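Local structure of blue-light receptor of the BLUF-family (Rhodobacter sphaeroides, 2BYC) at residues R89-L103 with L124-D136. The protein binds a flavin and probably serves as a blue-light photoreceptor of the BLUF family, passing the light signal on. Numbering follows the deposited sequence.
Sequences RFPDWSMRIVSRKEL and LHRTIAASLSRGD. Unlike the reference sequence in segment 124-136: Arg134 (reference Lys).
Phe90 turns its edge toward the face of the His125 ring in an offset edge-to-face pair, ring centroids 5.7 Å apart and planes at 65°. Farther round the Phe90 rim, near its plane, sit Ala129 N, 3.8 Å from CE2 of Phe90, and Leu132 CD1; Arg89 CB lies over one face. Arg89 also lays its CD over a face of His125, while its guanidinium, 26° from the imidazole plane, is salt-bridged through NH2 to Glu83. The Trp93 indole carries Arg96 CD over the centre of one face, 3.5 Å above the plane. Leu132 meets both obliquely: CD1 comes 3.5 Å from Trp93 NE1, and CD2 lies 3.5 Å from Arg96 NE. With CG anti to the backbone N (chi1 -166°) and the chain extended, Arg96 reaches Glu102 in a salt bridge, NH1 to OE1 3.0 Å, on the syn lone pair of OE1 but tilted out of the guanidinium plane. With an alanine in place of Arg96, Glu102 would probably lose its charged mate and the Trp93 face and Leu132 the chain packed against them. Val98 meets Ile128, and Leu103 CD1 touches Leu124 CD2 at 3.7 Å. Helix 120-131 so packs on strand 96-98 and its parallel neighbour 40-45, on the sheet face away from helix 19-37 and the flavin.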
ATOM      1  N   ARG A  89     -11.351   0.462   1.523  1.00 25.42           N
ATOM      2  CA  ARG A  89     -10.894   0.207   2.896  1.00 25.37           C
ATOM      3  C   ARG A  89     -10.198   1.458   3.485  1.00 24.01           C
ATOM      4  O   ARG A  89     -10.290   1.688   4.673  1.00 25.37           O
ATOM      5  CB  ARG A  89      -9.963  -1.014   2.889  1.00 24.90           C
ATOM      6  CG  ARG A  89     -10.439  -2.150   1.931  1.00 25.68           C
ATOM      7  CD  ARG A  89      -9.263  -3.119   1.379  1.00 29.43           C
ATOM      8  NE  ARG A  89      -9.812  -4.427   0.866  1.00 28.19           N
ATOM      9  CZ  ARG A  89     -10.310  -5.346   1.675  1.00 28.46           C
ATOM     10  NH1 ARG A  89     -10.304  -5.110   2.997  1.00 25.71           N
ATOM     11  NH2 ARG A  89     -10.837  -6.479   1.192  1.00 30.65           N
ATOM     12  N   PHE A  90      -9.491   2.240   2.661  1.00 22.52           N
ATOM     13  CA  PHE A  90      -8.780   3.441   3.101  1.00 21.74           C
ATOM     14  C   PHE A  90      -9.214   4.654   2.294  1.00 21.56           C
ATOM     15  O   PHE A  90      -8.396   5.310   1.656  1.00 21.05           O
ATOM     16  CB  PHE A  90      -7.231   3.259   2.960  1.00 20.95           C
ATOM     17  CG  PHE A  90      -6.784   1.941   3.429  1.00 21.40           C
ATOM     18  CD1 PHE A  90      -6.676   0.869   2.524  1.00 20.84           C
ATOM     19  CD2 PHE A  90      -6.650   1.692   4.823  1.00 20.89           C
ATOM     20  CE1 PHE A  90      -6.319  -0.416   2.943  1.00 21.42           C
ATOM     21  CE2 PHE A  90      -6.319   0.397   5.279  1.00 18.55           C
ATOM     22  CZ  PHE A  90      -6.144  -0.654   4.323  1.00 20.20           C
ATOM     23  N   PRO A  91     -10.509   4.981   2.350  1.00 22.31           N
ATOM     24  CA  PRO A  91     -10.996   6.037   1.500  1.00 23.00           C
ATOM     25  C   PRO A  91     -10.366   7.398   1.793  1.00 24.57           C
ATOM     26  O   PRO A  91     -10.290   8.281   0.893  1.00 24.30           O
ATOM     27  CB  PRO A  91     -12.528   6.021   1.774  1.00 23.82           C
ATOM     28  CG  PRO A  91     -12.671   5.399   3.101  1.00 23.12           C
ATOM     29  CD  PRO A  91     -11.593   4.364   3.128  1.00 23.01           C
ATOM     30  N   ASP A  92      -9.856   7.586   2.995  1.00 24.34           N
ATOM     31  CA  ASP A  92      -9.459   8.917   3.340  1.00 26.55           C
ATOM     32  C   ASP A  92      -8.045   9.224   2.881  1.00 26.08           C
ATOM     33  O   ASP A  92      -7.601  10.360   3.015  1.00 26.67           O
ATOM     34  CB  ASP A  92      -9.632   9.168   4.853  1.00 27.13           C
ATOM     35  CG  ASP A  92     -11.059   8.938   5.320  1.00 31.58           C
ATOM     36  OD1 ASP A  92     -11.992   9.161   4.511  1.00 36.42           O
ATOM     37  OD2 ASP A  92     -11.253   8.501   6.489  1.00 34.18           O
ATOM     38  N   TRP A  93      -7.333   8.231   2.361  1.00 25.65           N
ATOM     39  CA  TRP A  93      -5.879   8.358   2.103  1.00 25.80           C
ATOM     40  C   TRP A  93      -5.529   7.968   0.705  1.00 25.26           C
ATOM     41  O   TRP A  93      -5.692   6.820   0.291  1.00 24.54           O
ATOM     42  CB  TRP A  93      -5.037   7.520   3.052  1.00 28.26           C
ATOM     43  CG  TRP A  93      -5.402   7.662   4.475  1.00 31.05           C
ATOM     44  CD1 TRP A  93      -6.375   6.977   5.151  1.00 32.38           C
ATOM     45  CD2 TRP A  93      -4.814   8.568   5.409  1.00 33.47           C
ATOM     46  NE1 TRP A  93      -6.419   7.410   6.451  1.00 35.75           N
ATOM     47  CE2 TRP A  93      -5.457   8.371   6.637  1.00 31.90           C
ATOM     48  CE3 TRP A  93      -3.786   9.512   5.327  1.00 37.36           C
ATOM     49  CZ2 TRP A  93      -5.091   9.043   7.786  1.00 31.52           C
ATOM     50  CZ3 TRP A  93      -3.430  10.224   6.498  1.00 34.58           C
ATOM     51  CH2 TRP A  93      -4.093   9.976   7.695  1.00 33.74           C
ATOM     52  N   SER A  94      -5.020   8.968   0.019  1.00 23.80           N
ATOM     53  CA  SER A  94      -4.373   8.880  -1.255  1.00 22.92           C
ATOM     54  C   SER A  94      -3.208   7.868  -1.232  1.00 21.19           C
ATOM     55  O   SER A  94      -3.127   7.054  -2.107  1.00 18.32           O
ATOM     56  CB  SER A  94      -3.879  10.289  -1.608  1.00 24.08           C
ATOM     57  OG  SER A  94      -3.466  10.360  -2.950  1.00 31.69           O
ATOM     58  N   MET A  95      -2.353   7.955  -0.209  1.00 17.64           N
ATOM     59  CA  MET A  95      -1.337   6.928   0.131  1.00 17.63           C
ATOM     60  C   MET A  95      -1.009   7.320   1.566  1.00 15.27           C
ATOM     61  O   MET A  95      -0.719   8.439   1.830  1.00 17.33           O
ATOM     62  CB  MET A  95      -0.144   6.983  -0.841  1.00 17.20           C
ATOM     63  CG  MET A  95       0.786   5.743  -0.893  1.00 17.69           C
ATOM     64  SD  MET A  95      -0.155   4.302  -0.476  1.00 19.32           S
ATOM     65  CE  MET A  95      -1.287   4.132  -1.888  1.00 20.36           C
ATOM     66  N   ARG A  96      -1.198   6.434   2.514  1.00 13.85           N
ATOM     67  CA  ARG A  96      -0.723   6.737   3.865  1.00 14.70           C
ATOM     68  C   ARG A  96       0.530   5.857   4.016  1.00 14.46           C
ATOM     69  O   ARG A  96       0.494   4.693   3.601  1.00 16.56           O
ATOM     70  CB  ARG A  96      -1.737   6.381   4.930  1.00 14.91           C
ATOM     71  CG  ARG A  96      -1.325   7.034   6.277  1.00 20.04           C
ATOM     72  CD  ARG A  96      -2.249   6.600   7.312  1.00 28.47           C
ATOM     73  NE  ARG A  96      -1.954   7.096   8.657  1.00 30.77           N
ATOM     74  CZ  ARG A  96      -0.863   6.833   9.390  1.00 31.57           C
ATOM     75  NH1 ARG A  96       0.157   6.135   8.892  1.00 27.05           N
ATOM     76  NH2 ARG A  96      -0.774   7.316  10.639  1.00 32.87           N
ATOM     77  N   ILE A  97       1.645   6.382   4.484  1.00 14.22           N
ATOM     78  CA  ILE A  97       2.809   5.490   4.664  1.00 16.11           C
ATOM     79  C   ILE A  97       2.679   5.030   6.100  1.00 17.10           C
ATOM     80  O   ILE A  97       2.274   5.820   6.993  1.00 16.67           O
ATOM     81  CB  ILE A  97       4.143   6.152   4.423  1.00 15.65           C
ATOM     82  CG1 ILE A  97       5.222   5.096   4.602  1.00 17.15           C
ATOM     83  CG2 ILE A  97       4.351   7.360   5.282  1.00 19.80           C
ATOM     84  CD1 ILE A  97       6.571   5.476   4.177  1.00 25.08           C
ATOM     85  N   VAL A  98       2.980   3.753   6.300  1.00 17.26           N
ATOM     86  CA  VAL A  98       2.988   3.155   7.607  1.00 18.03           C
ATOM     87  C   VAL A  98       4.423   2.598   7.802  1.00 17.47           C
ATOM     88  O   VAL A  98       4.768   1.568   7.255  1.00 17.20           O
ATOM     89  CB  VAL A  98       1.957   2.029   7.761  1.00 19.54           C
ATOM     90  CG1 VAL A  98       2.071   1.487   9.135  1.00 17.93           C
ATOM     91  CG2 VAL A  98       0.527   2.561   7.603  1.00 17.65           C
ATOM     92  N   SER A  99       5.250   3.296   8.554  1.00 18.29           N
ATOM     93  CA  SER A  99       6.674   2.923   8.663  1.00 21.31           C
ATOM     94  C   SER A  99       6.944   1.909   9.764  1.00 21.67           C
ATOM     95  O   SER A  99       6.053   1.355  10.318  1.00 20.63           O
ATOM     96  CB  SER A  99       7.523   4.183   8.889  1.00 22.33           C
ATOM     97  OG  SER A  99       7.144   4.649  10.175  1.00 27.21           O
ATOM     98  N   ARG A 100       8.221   1.628  10.011  1.00 23.87           N
ATOM     99  CA  ARG A 100       8.609   0.576  10.962  1.00 26.11           C
ATOM    100  C   ARG A 100       7.967   0.752  12.329  1.00 25.35           C
ATOM    101  O   ARG A 100       7.290  -0.150  12.786  1.00 24.84           O
ATOM    102  CB  ARG A 100      10.129   0.567  11.138  1.00 26.17           C
ATOM    103  CG  ARG A 100      10.771  -0.757  11.561  1.00 29.56           C
ATOM    104  CD  ARG A 100      12.292  -0.594  11.533  1.00 31.12           C
ATOM    105  NE  ARG A 100      12.689  -0.182  10.169  1.00 41.69           N
ATOM    106  CZ  ARG A 100      13.238   0.988   9.819  1.00 44.69           C
ATOM    107  NH1 ARG A 100      13.557   1.911  10.726  1.00 48.53           N
ATOM    108  NH2 ARG A 100      13.516   1.229   8.549  1.00 47.82           N
ATOM    109  N   LYS A 101       8.201   1.905  12.976  1.00 26.84           N
ATOM    110  CA  LYS A 101       7.660   2.182  14.329  1.00 26.59           C
ATOM    111  C   LYS A 101       6.176   1.934  14.435  1.00 25.62           C
ATOM    112  O   LYS A 101       5.754   1.201  15.288  1.00 25.84           O
ATOM    113  CB  LYS A 101       7.934   3.603  14.844  1.00 27.40           C
ATOM    114  CG  LYS A 101       7.408   3.767  16.309  1.00 28.49           C
ATOM    115  CD  LYS A 101       7.869   5.059  17.012  1.00 27.60           C
ATOM    116  CE  LYS A 101       7.721   4.927  18.536  1.00 28.81           C
ATOM    117  NZ  LYS A 101       8.326   6.075  19.415  1.00 31.49           N
ATOM    118  N   GLU A 102       5.365   2.542  13.598  1.00 25.64           N
ATOM    119  CA  GLU A 102       3.924   2.357  13.756  1.00 26.04           C
ATOM    120  C   GLU A 102       3.448   0.963  13.405  1.00 25.16           C
ATOM    121  O   GLU A 102       2.452   0.497  13.899  1.00 24.63           O
ATOM    122  CB  GLU A 102       3.169   3.365  12.889  1.00 26.52           C
ATOM    123  CG  GLU A 102       1.669   3.440  13.103  1.00 27.86           C
ATOM    124  CD  GLU A 102       1.003   4.425  12.124  1.00 28.53           C
ATOM    125  OE1 GLU A 102       1.594   4.682  11.045  1.00 31.83           O
ATOM    126  OE2 GLU A 102      -0.115   4.934  12.409  1.00 32.79           O
ATOM    127  N   LEU A 103       4.138   0.286  12.510  1.00 24.97           N
ATOM    128  CA  LEU A 103       3.713  -1.081  12.223  1.00 26.01           C
ATOM    129  C   LEU A 103       4.043  -1.942  13.444  1.00 26.17           C
ATOM    130  O   LEU A 103       3.313  -2.850  13.754  1.00 25.38           O
ATOM    131  CB  LEU A 103       4.457  -1.634  11.016  1.00 25.89           C
ATOM    132  CG  LEU A 103       4.190  -3.008  10.423  1.00 25.82           C
ATOM    133  CD1 LEU A 103       2.764  -3.095  10.020  1.00 29.25           C
ATOM    134  CD2 LEU A 103       5.097  -3.213   9.201  1.00 25.84           C
ATOM    135  N   LEU A 124      -3.382  -7.181   8.346  1.00 23.92           N
ATOM    136  CA  LEU A 124      -2.816  -5.848   8.155  1.00 23.20           C
ATOM    137  C   LEU A 124      -3.929  -4.881   7.825  1.00 21.92           C
ATOM    138  O   LEU A 124      -4.030  -3.819   8.430  1.00 21.30           O
ATOM    139  CB  LEU A 124      -1.728  -5.864   7.071  1.00 22.79           C
ATOM    140  CG  LEU A 124      -0.370  -6.467   7.519  1.00 23.96           C
ATOM    141  CD1 LEU A 124       0.466  -6.749   6.289  1.00 23.72           C
ATOM    142  CD2 LEU A 124       0.436  -5.594   8.553  1.00 23.51           C
ATOM    143  N   HIS A 125      -4.809  -5.281   6.918  1.00 21.84           N
ATOM    144  CA  HIS A 125      -5.903  -4.392   6.515  1.00 22.05           C
ATOM    145  C   HIS A 125      -6.830  -4.045   7.699  1.00 23.05           C
ATOM    146  O   HIS A 125      -7.261  -2.931   7.872  1.00 24.51           O
ATOM    147  CB  HIS A 125      -6.733  -5.021   5.387  1.00 20.71           C
ATOM    148  CG  HIS A 125      -6.088  -5.003   4.032  1.00 19.94           C
ATOM    149  ND1 HIS A 125      -5.014  -4.200   3.700  1.00 21.43           N
ATOM    150  CD2 HIS A 125      -6.404  -5.680   2.910  1.00 24.76           C
ATOM    151  CE1 HIS A 125      -4.695  -4.397   2.438  1.00 21.93           C
ATOM    152  NE2 HIS A 125      -5.533  -5.280   1.929  1.00 23.76           N
ATOM    153  N   ARG A 126      -7.140  -5.046   8.481  1.00 24.10           N
ATOM    154  CA  ARG A 126      -8.013  -4.926   9.613  1.00 25.87           C
ATOM    155  C   ARG A 126      -7.412  -4.015  10.672  1.00 25.31           C
ATOM    156  O   ARG A 126      -8.046  -3.105  11.167  1.00 26.98           O
ATOM    157  CB  ARG A 126      -8.212  -6.332  10.193  1.00 25.72           C
ATOM    158  CG  ARG A 126      -9.209  -6.464  11.313  1.00 29.10           C
ATOM    159  CD  ARG A 126      -9.229  -7.883  11.884  1.00 27.88           C
ATOM    160  NE  ARG A 126      -8.284  -7.983  12.971  1.00 34.70           N
ATOM    161  CZ  ARG A 126      -7.365  -8.931  13.056  1.00 38.43           C
ATOM    162  NH1 ARG A 126      -7.305  -9.889  12.121  1.00 36.38           N
ATOM    163  NH2 ARG A 126      -6.505  -8.914  14.079  1.00 39.60           N
ATOM    164  N   THR A 127      -6.182  -4.259  11.041  1.00 24.78           N
ATOM    165  CA  THR A 127      -5.666  -3.526  12.148  1.00 25.07           C
ATOM    166  C   THR A 127      -5.327  -2.112  11.754  1.00 23.42           C
ATOM    167  O   THR A 127      -5.529  -1.171  12.523  1.00 22.60           O
ATOM    168  CB  THR A 127      -4.468  -4.262  12.778  1.00 25.41           C
ATOM    169  OG1 THR A 127      -3.316  -4.137  11.954  1.00 30.92           O
ATOM    170  CG2 THR A 127      -4.782  -5.726  12.952  1.00 24.57           C
ATOM    171  N   ILE A 128      -4.755  -1.939  10.567  1.00 23.07           N
ATOM    172  CA  ILE A 128      -4.521  -0.577  10.038  1.00 22.24           C
ATOM    173  C   ILE A 128      -5.806   0.241   9.812  1.00 22.22           C
ATOM    174  O   ILE A 128      -5.922   1.355  10.346  1.00 22.91           O
ATOM    175  CB  ILE A 128      -3.619  -0.570   8.762  1.00 21.82           C
ATOM    176  CG1 ILE A 128      -2.356  -1.404   9.105  1.00 18.70           C
ATOM    177  CG2 ILE A 128      -3.329   0.879   8.423  1.00 19.68           C
ATOM    178  CD1 ILE A 128      -1.368  -1.660   7.935  1.00 25.52           C
ATOM    179  N   ALA A 129      -6.752  -0.277   9.042  1.00 20.94           N
ATOM    180  CA  ALA A 129      -8.076   0.409   8.887  1.00 22.40           C
ATOM    181  C   ALA A 129      -8.643   0.856  10.227  1.00 22.86           C
ATOM    182  O   ALA A 129      -9.133   1.981  10.367  1.00 23.28           O
ATOM    183  CB  ALA A 129      -9.090  -0.510   8.187  1.00 21.94           C
ATOM    184  N   ALA A 130      -8.551  -0.036  11.212  1.00 24.11           N
ATOM    185  CA  ALA A 130      -9.152   0.178  12.513  1.00 25.25           C
ATOM    186  C   ALA A 130      -8.431   1.262  13.269  1.00 25.94           C
ATOM    187  O   ALA A 130      -9.055   2.064  13.944  1.00 28.16           O
ATOM    188  CB  ALA A 130      -9.140  -1.109  13.325  1.00 25.08           C
ATOM    189  N   SER A 131      -7.124   1.296  13.167  1.00 26.52           N
ATOM    190  CA  SER A 131      -6.371   2.341  13.814  1.00 27.54           C
ATOM    191  C   SER A 131      -6.817   3.714  13.309  1.00 28.33           C
ATOM    192  O   SER A 131      -7.131   4.593  14.093  1.00 28.20           O
ATOM    193  CB  SER A 131      -4.850   2.105  13.639  1.00 27.33           C
ATOM    194  OG  SER A 131      -4.144   3.340  13.511  1.00 28.75           O
ATOM    195  N   LEU A 132      -6.828   3.906  11.998  1.00 29.60           N
ATOM    196  CA  LEU A 132      -7.515   5.012  11.365  1.00 31.05           C
ATOM    197  C   LEU A 132      -8.973   4.739  11.712  1.00 31.92           C
ATOM    198  O   LEU A 132      -9.239   3.801  12.406  1.00 34.78           O
ATOM    199  CB  LEU A 132      -7.261   4.935   9.858  1.00 30.08           C
ATOM    200  CG  LEU A 132      -5.837   4.529   9.462  1.00 30.80           C
ATOM    201  CD1 LEU A 132      -5.669   4.385   7.940  1.00 31.78           C
ATOM    202  CD2 LEU A 132      -4.817   5.537   9.958  1.00 30.21           C
ATOM    203  N   SER A 133      -9.959   5.488  11.277  1.00 33.64           N
ATOM    204  CA  SER A 133     -11.343   5.104  11.670  1.00 32.82           C
ATOM    205  C   SER A 133     -11.637   5.591  13.075  1.00 32.26           C
ATOM    206  O   SER A 133     -12.604   6.337  13.251  1.00 32.10           O
ATOM    207  CB  SER A 133     -11.625   3.578  11.636  1.00 33.19           C
ATOM    208  OG  SER A 133     -11.585   3.025  10.321  1.00 34.23           O
ATOM    209  N   ARG A 134     -10.837   5.129  14.054  1.00 31.48           N
ATOM    210  CA  ARG A 134     -10.892   5.596  15.467  1.00 31.12           C
ATOM    211  C   ARG A 134     -10.810   7.112  15.537  1.00 30.67           C
ATOM    212  O   ARG A 134     -11.542   7.765  16.330  1.00 29.43           O
ATOM    213  CB  ARG A 134      -9.789   4.952  16.329  1.00 30.84           C
ATOM    214  CG  ARG A 134     -10.161   3.572  16.844  1.00 33.46           C
ATOM    215  CD  ARG A 134      -9.041   2.972  17.676  1.00 41.07           C
ATOM    216  NE  ARG A 134      -8.669   1.633  17.193  1.00 46.73           N
ATOM    217  CZ  ARG A 134      -7.601   0.944  17.606  1.00 48.73           C
ATOM    218  NH1 ARG A 134      -6.794   1.433  18.542  1.00 50.01           N
ATOM    219  NH2 ARG A 134      -7.336  -0.250  17.091  1.00 49.63           N
ATOM    220  N   GLY A 135      -9.978   7.677  14.648  1.00 30.93           N
ATOM    221  CA  GLY A 135      -9.855   9.122  14.519  1.00 31.24           C
ATOM    222  C   GLY A 135     -10.875   9.809  13.638  1.00 31.88           C
ATOM    223  O   GLY A 135     -10.807  11.020  13.434  1.00 31.44           O
ATOM    224  N   ASP A 136     -11.854   9.070  13.136  1.00 32.26           N
ATOM    225  CA  ASP A 136     -12.694   9.680  12.156  1.00 33.49           C
ATOM    226  C   ASP A 136     -13.917  10.455  12.743  1.00 32.37           C
ATOM    227  O   ASP A 136     -14.239  10.325  13.929  1.00 32.24           O
ATOM    228  CB  ASP A 136     -12.975   8.673  11.012  1.00 35.12           C
ATOM    229  CG  ASP A 136     -11.737   8.519  10.031  1.00 38.44           C
ATOM    230  OD1 ASP A 136     -10.886   9.466   9.914  1.00 41.47           O
ATOM    231  OD2 ASP A 136     -11.603   7.462   9.368  1.00 44.16           O
TER